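Local coordinates for protein D-threo-3-hydroxyaspartate dehydratase (Delftia, PDB 3WQC) that uses pyridoxal 5'-phosphate and a divalent metal ion to deaminate D-threo-3-hydroxyaspartate to oxaloacetate and ammonia, at residues D13-L18 and S269-V274; R295-A300 and F306-V311; P320-T325 and A346-L351. One frame throughout, in Å; residues are numbered along the deposited sequence.

Interaction 1. Residues D13-L18 and S269-V274; sequences DTLLTL and SVLATV
Leu271 meets the loop residues Leu15 and Leu18 essentially through one methyl group, its CD2, in a small apolar contact at the sheet-rich domain of an alanine-racemase-like (fold type III) enzyme. Leu271 belongs to strand 268-278, while residues 13-18 form the loop between helix 3-11 and strand 22-26. Leu271 CD2 lies 3.6 Å from Leu15 O and 4.0 Å from Leu18 CB. Leu18 CD1 is 4.1 Å from this methyl, and Leu15 CD2, 4.3 Å from Leu271 CD2, makes a looser contact. The Leu18 and Leu271 side chains cross at about a right angle. The CA-CB bond of Leu271 points at the loop, and with CG opposite the backbone N (chi1 -173°) and chi2 at 67°, CD2 is the methyl that arrives.

The next shell holds both partners. Strand 268-278 is fixed by backbone bonds of Leu271 to Ala22 on one neighbour and of Val270 and Ala272 to strand 354-358. Arg354 NH1 hydrogen-bonds to both Leu15 O and Leu18 O, so the carbonyl that the methyl touches also has a charged donor.

Within the loop, the fold comes from a tight local turn. Thr14 O accepts from the backbone N of both Thr17 and Leu18, and Thr14 OG1 accepts from Leu16 N at 3.1 Å, which makes an ST turn. The Thr17 hydroxyl then ties the loop back to its start: OG1 takes the Thr14 N-H at 3.0 Å in a nearly straight bond (164°) and donates to the anti lone pair of Asp13 OD1, a short 2.5 Å from Thr17 OG1.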
loop_
_atom_site.group_PDB
_atom_site.type_symbol
_atom_site.label_atom_id
_atom_site.label_comp_id
_atom_site.label_asym_id
_atom_site.label_seq_id
_atom_site.Cartn_x
_atom_site.Cartn_y
_atom_site.Cartn_z
ATOM N N ASP B 13 6.383 -25.123 5.865
ATOM C CA ASP B 13 5.746 -24.711 4.591
ATOM C C ASP B 13 6.699 -24.640 3.428
ATOM O O ASP B 13 7.912 -24.509 3.601
ATOM C CB ASP B 13 5.003 -23.387 4.731
ATOM C CG ASP B 13 3.613 -23.576 5.389
ATOM O OD1 ASP B 13 2.724 -24.231 4.835
ATOM O OD2 ASP B 13 3.382 -23.078 6.462
ATOM N N THR B 14 6.156 -24.710 2.222
ATOM C CA THR B 14 6.897 -24.510 0.960
ATOM C C THR B 14 6.047 -23.626 0.095
ATOM O O THR B 14 4.965 -23.178 0.522
ATOM C CB THR B 14 7.039 -25.845 0.192
ATOM O OG1 THR B 14 5.721 -26.243 -0.165
ATOM C CG2 THR B 14 7.681 -26.958 1.075
ATOM N N LEU B 15 6.498 -23.326 -1.119
ATOM C CA LEU B 15 5.702 -22.480 -2.012
ATOM C C LEU B 15 4.433 -23.141 -2.465
ATOM O O LEU B 15 3.525 -22.478 -2.968
ATOM C CB LEU B 15 6.484 -21.988 -3.222
ATOM C CG LEU B 15 7.707 -21.171 -2.907
ATOM C CD1 LEU B 15 8.157 -20.639 -4.244
ATOM C CD2 LEU B 15 7.381 -19.963 -2.028
ATOM N N LEU B 16 4.343 -24.462 -2.275
ATOM C CA LEU B 16 3.123 -25.162 -2.647
ATOM C C LEU B 16 2.084 -25.132 -1.564
ATOM O O LEU B 16 0.866 -25.413 -1.844
ATOM C CB LEU B 16 3.466 -26.646 -2.944
ATOM C CG LEU B 16 4.246 -26.850 -4.233
ATOM C CD1 LEU B 16 4.511 -28.332 -4.370
ATOM C CD2 LEU B 16 3.423 -26.353 -5.413
ATOM N N THR B 17 2.506 -24.933 -0.298
ATOM C CA THR B 17 1.576 -25.069 0.833
ATOM C C THR B 17 1.170 -23.708 1.418
ATOM O O THR B 17 0.176 -23.613 2.101
ATOM C CB THR B 17 2.136 -25.936 1.995
ATOM O OG1 THR B 17 3.277 -25.271 2.575
ATOM C CG2 THR B 17 2.494 -27.347 1.473
ATOM N N LEU B 18 1.935 -22.641 1.130
ATOM C CA LEU B 18 1.537 -21.295 1.581
ATOM C C LEU B 18 0.169 -20.874 1.033
ATOM O O LEU B 18 -0.188 -21.232 -0.132
ATOM C CB LEU B 18 2.553 -20.271 1.047
ATOM C CG LEU B 18 3.888 -20.215 1.833
ATOM C CD1 LEU B 18 4.849 -19.300 1.117
ATOM C CD2 LEU B 18 3.733 -19.861 3.336
ATOM N N SER B 269 9.344 -11.515 -4.657
ATOM C CA SER B 269 8.293 -11.746 -5.611
ATOM C C SER B 269 7.007 -12.019 -4.804
ATOM O O SER B 269 7.091 -12.385 -3.601
ATOM C CB SER B 269 8.576 -12.963 -6.580
ATOM O OG SER B 269 8.714 -14.163 -5.829
ATOM N N VAL B 270 5.859 -11.877 -5.451
ATOM C CA VAL B 270 4.582 -12.131 -4.746
ATOM C C VAL B 270 4.055 -13.444 -5.358
ATOM O O VAL B 270 3.746 -13.518 -6.564
ATOM C CB VAL B 270 3.581 -11.002 -4.933
ATOM C CG1 VAL B 270 2.200 -11.367 -4.403
ATOM C CG2 VAL B 270 4.142 -9.725 -4.258
ATOM N N LEU B 271 3.860 -14.415 -4.515
ATOM C CA LEU B 271 3.272 -15.722 -4.885
ATOM C C LEU B 271 1.773 -15.520 -5.046
ATOM O O LEU B 271 1.161 -14.935 -4.170
ATOM C CB LEU B 271 3.562 -16.691 -3.722
ATOM C CG LEU B 271 3.179 -18.191 -3.989
ATOM C CD1 LEU B 271 4.082 -18.795 -5.077
ATOM C CD2 LEU B 271 3.295 -18.926 -2.648
ATOM N N ALA B 272 1.175 -15.989 -6.176
ATOM C CA ALA B 272 -0.214 -15.737 -6.471
ATOM C C ALA B 272 -0.803 -16.998 -7.034
ATOM O O ALA B 272 -0.065 -17.783 -7.625
ATOM C CB ALA B 272 -0.344 -14.585 -7.502
ATOM N N THR B 273 -2.097 -17.147 -6.913
ATOM C CA THR B 273 -2.819 -18.251 -7.545
ATOM C C THR B 273 -3.740 -17.762 -8.639
ATOM O O THR B 273 -4.446 -16.710 -8.460
ATOM C CB THR B 273 -3.705 -18.976 -6.457
ATOM O OG1 THR B 273 -2.835 -19.532 -5.472
ATOM C CG2 THR B 273 -4.489 -20.152 -7.030
ATOM N N VAL B 274 -3.868 -18.562 -9.750
ATOM C CA VAL B 274 -4.854 -18.245 -10.745
ATOM C C VAL B 274 -6.266 -18.682 -10.239
ATOM O O VAL B 274 -6.453 -19.858 -9.833
ATOM C CB VAL B 274 -4.527 -19.031 -12.039
ATOM C CG1 VAL B 274 -5.678 -18.786 -13.049
ATOM C CG2 VAL B 274 -3.223 -18.476 -12.651
#

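Interaction 2. Residues R295-A300 and F306-V311; sequences RDRGTA and FGYGQV
Tyr308 touches both Arg295 and Arg297, while Gly307 lies under the Arg297 guanidinium, at a type II' beta turn, Phe306 to Gly309, that leads into strand 310-312. Gly307 has the positive phi expected of the second residue of such a turn.

Among the nonpolar and face contacts, chi1 and the bend at chi2 (-75°) put Arg297 CD over the Tyr308 ring, 3.6 Å from its centroid, as a CH-pi contact. The bend at chi3 (-73°) then turns one guanidinium face to Gly307 CA, and the group forms a salt bridge with Asp305.

The hydrogen bonds anchor the turn at two points. Phe306 N donates to Thr299 OG1 at 3.0 Å, while Asn360 binds both that hydroxyl and Gly307 O. Arg295 NH1 reaches Tyr308 OH at 2.9 Å in a bent bond (133°), tilted out of the guanidinium plane, and a water bridges Arg295 O to the same phenol oxygen.

Reciprocal ion pairs extend the contact to the second subunit of the crystallographic assembly, each Arg295 NE meeting Asp296 OD2 of the other chain. Asp296 OD2 also bonds to ND1 of the magnesium ligand His361, while OD1 accepts from Gly298 N at 2.8 Å in an Asx turn.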
loop_
_atom_site.group_PDB
_atom_site.type_symbol
_atom_site.label_atom_id
_atom_site.label_comp_id
_atom_site.label_asym_id
_atom_site.label_seq_id
_atom_site.Cartn_x
_atom_site.Cartn_y
_atom_site.Cartn_z
ATOM N N ARG B 295 -0.249 -0.114 -5.135
ATOM C CA ARG B 295 -0.607 0.655 -6.327
ATOM C C ARG B 295 0.645 1.229 -7.073
ATOM O O ARG B 295 0.437 1.981 -8.047
ATOM C CB ARG B 295 -1.553 1.852 -5.969
ATOM C CG ARG B 295 -3.006 1.378 -5.857
ATOM C CD ARG B 295 -3.583 1.052 -7.228
ATOM N NE ARG B 295 -4.996 1.356 -7.219
ATOM C CZ ARG B 295 -5.845 0.967 -8.150
ATOM N NH1 ARG B 295 -5.416 0.175 -9.169
ATOM N NH2 ARG B 295 -7.137 1.391 -8.067
ATOM N N ASP B 296 1.878 0.942 -6.638
ATOM C CA ASP B 296 3.030 1.543 -7.295
ATOM C C ASP B 296 3.088 1.147 -8.784
ATOM O O ASP B 296 3.041 -0.039 -9.143
ATOM C CB ASP B 296 4.306 1.143 -6.570
ATOM C CG ASP B 296 5.473 2.057 -6.921
ATOM O OD1 ASP B 296 5.962 1.967 -8.063
ATOM O OD2 ASP B 296 5.843 2.853 -6.006
ATOM N N ARG B 297 3.219 2.155 -9.663
ATOM C CA ARG B 297 3.327 1.891 -11.110
ATOM C C ARG B 297 4.583 2.618 -11.605
ATOM O O ARG B 297 4.530 3.262 -12.682
ATOM C CB ARG B 297 2.041 2.312 -11.831
ATOM C CG ARG B 297 0.888 1.310 -11.536
ATOM C CD ARG B 297 1.104 0.035 -12.306
ATOM N NE ARG B 297 0.813 0.275 -13.767
ATOM C CZ ARG B 297 1.768 0.396 -14.725
ATOM N NH1 ARG B 297 1.336 0.807 -15.937
ATOM N NH2 ARG B 297 3.099 0.163 -14.456
ATOM N N GLY B 298 5.688 2.556 -10.837
ATOM C CA GLY B 298 6.888 3.295 -11.257
ATOM C C GLY B 298 7.426 2.920 -12.613
ATOM O O GLY B 298 8.079 3.767 -13.255
ATOM N N THR B 299 7.162 1.681 -13.112
ATOM C CA THR B 299 7.680 1.333 -14.425
ATOM C C THR B 299 6.888 1.976 -15.556
ATOM O O THR B 299 7.394 1.940 -16.724
ATOM C CB THR B 299 7.736 -0.182 -14.631
ATOM O OG1 THR B 299 6.389 -0.742 -14.653
ATOM C CG2 THR B 299 8.635 -0.865 -13.556
ATOM N N ALA B 300 5.714 2.587 -15.273
ATOM C CA ALA B 300 4.834 3.132 -16.335
ATOM C C ALA B 300 5.535 4.174 -17.201
ATOM O O ALA B 300 5.314 4.205 -18.411
ATOM C CB ALA B 300 3.553 3.715 -15.811
ATOM N N PHE B 306 5.868 -2.574 -16.940
ATOM C CA PHE B 306 5.542 -3.945 -16.490
ATOM C C PHE B 306 4.131 -4.006 -15.834
ATOM O O PHE B 306 3.867 -5.001 -15.142
ATOM C CB PHE B 306 6.621 -4.432 -15.533
ATOM C CG PHE B 306 7.925 -4.737 -16.226
ATOM C CD1 PHE B 306 8.116 -6.000 -16.850
ATOM C CD2 PHE B 306 8.978 -3.825 -16.209
ATOM C CE1 PHE B 306 9.374 -6.317 -17.413
ATOM C CE2 PHE B 306 10.207 -4.125 -16.793
ATOM C CZ PHE B 306 10.407 -5.364 -17.409
ATOM N N GLY B 307 3.284 -3.002 -15.995
ATOM C CA GLY B 307 1.922 -3.016 -15.383
ATOM C C GLY B 307 2.101 -3.153 -13.890
ATOM O O GLY B 307 2.984 -2.479 -13.324
ATOM N N TYR B 308 1.307 -4.028 -13.246
ATOM C CA TYR B 308 1.426 -4.276 -11.840
ATOM C C TYR B 308 2.393 -5.413 -11.503
ATOM O O TYR B 308 2.474 -5.851 -10.342
ATOM C CB TYR B 308 0.033 -4.544 -11.218
ATOM C CG TYR B 308 -0.756 -3.290 -11.100
ATOM C CD1 TYR B 308 -1.629 -2.801 -12.130
ATOM C CD2 TYR B 308 -0.681 -2.530 -9.890
ATOM C CE1 TYR B 308 -2.324 -1.589 -11.984
ATOM C CE2 TYR B 308 -1.366 -1.326 -9.787
ATOM C CZ TYR B 308 -2.188 -0.890 -10.768
ATOM O OH TYR B 308 -2.893 0.266 -10.610
ATOM N N GLY B 309 3.193 -5.876 -12.500
ATOM C CA GLY B 309 4.290 -6.773 -12.172
ATOM C C GLY B 309 4.575 -7.741 -13.305
ATOM O O GLY B 309 3.663 -8.053 -14.088
ATOM N N GLN B 310 5.811 -8.209 -13.336
ATOM C CA GLN B 310 6.224 -9.227 -14.321
ATOM C C GLN B 310 5.877 -10.627 -13.825
ATOM O O GLN B 310 6.267 -11.030 -12.746
ATOM C CB GLN B 310 7.749 -9.155 -14.533
ATOM C CG GLN B 310 8.315 -10.288 -15.408
ATOM C CD GLN B 310 7.715 -10.256 -16.796
ATOM O OE1 GLN B 310 7.736 -9.224 -17.477
ATOM N NE2 GLN B 310 7.162 -11.433 -17.265
ATOM N N VAL B 311 5.198 -11.414 -14.681
ATOM C CA VAL B 311 4.813 -12.795 -14.275
ATOM C C VAL B 311 6.038 -13.727 -14.374
ATOM O O VAL B 311 6.778 -13.684 -15.458
ATOM C CB VAL B 311 3.727 -13.281 -15.225
ATOM C CG1 VAL B 311 3.445 -14.780 -14.993
ATOM C CG2 VAL B 311 2.466 -12.440 -15.045
HETATM O O HOH W 1 -1.428 2.919 -9.789
#

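Interaction 3. Residues P320-T325 and A346-L351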
loop_
_atom_site.group_PDB
_atom_site.type_symbol
_atom_site.label_atom_id
_atom_site.label_comp_id
_atom_site.label_asym_id
_atom_site.label_seq_id
_atom_site.Cartn_x
_atom_site.Cartn_y
_atom_site.Cartn_z
ATOM N N PRO B 320 8.322 -14.340 -20.333
ATOM C CA PRO B 320 8.341 -13.061 -21.065
ATOM C C PRO B 320 7.027 -12.701 -21.772
ATOM O O PRO B 320 6.308 -13.593 -22.309
ATOM C CB PRO B 320 9.437 -13.263 -22.129
ATOM C CG PRO B 320 9.933 -14.647 -21.932
ATOM C CD PRO B 320 9.456 -15.231 -20.681
ATOM N N GLY B 321 6.697 -11.416 -21.761
ATOM C CA GLY B 321 5.446 -10.970 -22.379
ATOM C C GLY B 321 4.161 -11.078 -21.597
ATOM O O GLY B 321 3.150 -10.533 -22.065
ATOM N N PHE B 322 4.185 -11.725 -20.403
ATOM C CA PHE B 322 2.999 -11.701 -19.514
ATOM C C PHE B 322 3.250 -10.822 -18.331
ATOM O O PHE B 322 4.306 -10.969 -17.663
ATOM C CB PHE B 322 2.669 -13.121 -19.045
ATOM C CG PHE B 322 2.159 -14.011 -20.197
ATOM C CD1 PHE B 322 0.891 -13.810 -20.762
ATOM C CD2 PHE B 322 3.008 -14.918 -20.757
ATOM C CE1 PHE B 322 0.418 -14.625 -21.799
ATOM C CE2 PHE B 322 2.592 -15.746 -21.807
ATOM C CZ PHE B 322 1.309 -15.575 -22.348
ATOM N N VAL B 323 2.317 -9.895 -18.110
ATOM C CA VAL B 323 2.438 -9.047 -16.918
ATOM C C VAL B 323 1.063 -8.912 -16.288
ATOM O O VAL B 323 0.073 -9.355 -16.889
ATOM C CB VAL B 323 2.946 -7.597 -17.312
ATOM C CG1 VAL B 323 4.341 -7.649 -17.956
ATOM C CG2 VAL B 323 1.924 -6.856 -18.228
ATOM N N LEU B 324 0.933 -8.307 -15.102
ATOM C CA LEU B 324 -0.400 -7.973 -14.604
ATOM C C LEU B 324 -0.750 -6.637 -15.285
ATOM O O LEU B 324 -0.211 -5.547 -14.954
ATOM C CB LEU B 324 -0.338 -7.819 -13.088
ATOM C CG LEU B 324 0.018 -9.094 -12.317
ATOM C CD1 LEU B 324 -0.226 -8.843 -10.769
ATOM C CD2 LEU B 324 -0.873 -10.267 -12.827
ATOM N N THR B 325 -1.676 -6.681 -16.235
ATOM C CA THR B 325 -1.999 -5.492 -16.983
ATOM C C THR B 325 -2.993 -4.589 -16.199
ATOM O O THR B 325 -3.163 -3.409 -16.547
ATOM C CB THR B 325 -2.581 -5.841 -18.374
ATOM O OG1 THR B 325 -3.715 -6.699 -18.153
ATOM C CG2 THR B 325 -1.542 -6.529 -19.269
ATOM N N ALA B 346 -6.601 -20.217 -20.650
ATOM C CA ALA B 346 -6.888 -21.228 -19.601
ATOM C C ALA B 346 -5.913 -22.444 -19.634
ATOM O O ALA B 346 -5.651 -23.067 -18.596
ATOM C CB ALA B 346 -8.363 -21.681 -19.650
ATOM N N THR B 347 -5.419 -22.815 -20.829
ATOM C CA THR B 347 -4.428 -23.924 -20.955
ATOM C C THR B 347 -3.052 -23.376 -20.539
ATOM O O THR B 347 -2.264 -24.059 -19.874
ATOM C CB THR B 347 -4.524 -24.752 -22.367
ATOM O OG1 THR B 347 -3.854 -24.019 -23.372
ATOM C CG2 THR B 347 -5.964 -24.961 -22.765
ATOM N N ARG B 348 -2.761 -22.118 -20.884
ATOM C CA ARG B 348 -1.474 -21.573 -20.472
ATOM C C ARG B 348 -1.355 -21.390 -18.934
ATOM O O ARG B 348 -0.293 -21.579 -18.330
ATOM C CB ARG B 348 -1.203 -20.256 -21.155
ATOM C CG ARG B 348 0.212 -19.836 -20.870
ATOM C CD ARG B 348 1.182 -20.827 -21.453
ATOM N NE ARG B 348 1.535 -20.160 -22.682
ATOM C CZ ARG B 348 2.594 -19.384 -22.828
ATOM N NH1 ARG B 348 3.481 -19.271 -21.842
ATOM N NH2 ARG B 348 2.795 -18.808 -24.004
ATOM N N PHE B 349 -2.444 -20.951 -18.353
ATOM C CA PHE B 349 -2.536 -20.647 -16.920
ATOM C C PHE B 349 -3.753 -21.341 -16.281
ATOM O O PHE B 349 -4.740 -20.681 -15.965
ATOM C CB PHE B 349 -2.566 -19.119 -16.695
ATOM C CG PHE B 349 -1.324 -18.428 -17.147
ATOM C CD1 PHE B 349 -0.135 -18.465 -16.339
ATOM C CD2 PHE B 349 -1.285 -17.716 -18.363
ATOM C CE1 PHE B 349 1.041 -17.785 -16.795
ATOM C CE2 PHE B 349 -0.117 -17.087 -18.797
ATOM C CZ PHE B 349 1.039 -17.122 -18.033
ATOM N N PRO B 350 -3.660 -22.652 -15.976
ATOM C CA PRO B 350 -4.920 -23.321 -15.485
ATOM C C PRO B 350 -5.368 -22.843 -14.074
ATOM O O PRO B 350 -4.504 -22.379 -13.251
ATOM C CB PRO B 350 -4.518 -24.821 -15.434
ATOM C CG PRO B 350 -3.361 -24.888 -16.359
ATOM C CD PRO B 350 -2.600 -23.621 -16.303
ATOM N N LEU B 351 -6.672 -22.894 -13.781
ATOM C CA LEU B 351 -7.157 -22.592 -12.464
ATOM C C LEU B 351 -6.316 -23.306 -11.422
ATOM O O LEU B 351 -5.950 -24.496 -11.616
ATOM C CB LEU B 351 -8.655 -23.020 -12.339
ATOM C CG LEU B 351 -9.395 -22.894 -10.962
ATOM C CD1 LEU B 351 -9.652 -21.438 -10.602
ATOM C CD2 LEU B 351 -10.730 -23.686 -10.817
#
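Phe322 and Phe349 lie across from each other with CA atoms 10.8 Å apart, the first on strand 322-327 and the second at the point where the chain leaves helix 345-348, so that the space between the two backbones is bridged by side chains.

The two rings form a T-shaped pair. Phe349 brings its CE2 and CZ edge down on one face of Phe322, with CE2 about 3.8 Å above the middle of that face; the centroids are 5.1 Å apart and the planes meet at 81°. Both CA-CB bonds point across the gap, and CG opposite the carbonyl carbon (chi1 -68° in Phe322, much the same in Phe349) places each ring.

Arg348, one residue earlier, works at the rim of the same Phe322 ring. There the relation is reversed: the guanidinium presents its face to the Phe322 edge, the planes 82° apart. Arg348 NH2 lies in the ring plane, 3.8 Å from Phe322 CE2, though the shortest approach to that carbon is by NH1, at 3.6 Å. NH2 also has a long, weak ion pair with Glu342, a residue that touches Phe322. Phe349 is buried further by Leu334 and Met319, and its backbone O accepts from His277 NE2.

The arrangement is an edge-to-face aromatic pair that packs the end of a short helix against the mixed sheet of the serine-dehydratase-type domain.

The three contacts come in series along the chain: interaction 1 closes before interaction 2 opens, and interaction 2 before interaction 3. All reach the same mixed sheet of the sheet-rich domain. Centres lie about 20 Å apart for interactions 1 and 2, and about 16 Å for the other two pairs. Interactions 2 and 3 join through probable backbone hydrogen bonds of Tyr308 and Gly309 to Leu324; interactions 1 and 3 touch where Val274 packs on Phe349, Pro350 and Leu351. One sheet thus connects an N-terminal loop, a loop and turn, the loop bonded through Asp296 to the magnesium ligand His361, and a peripheral helix end, a worked example of distant chain segments sharing one scaffold.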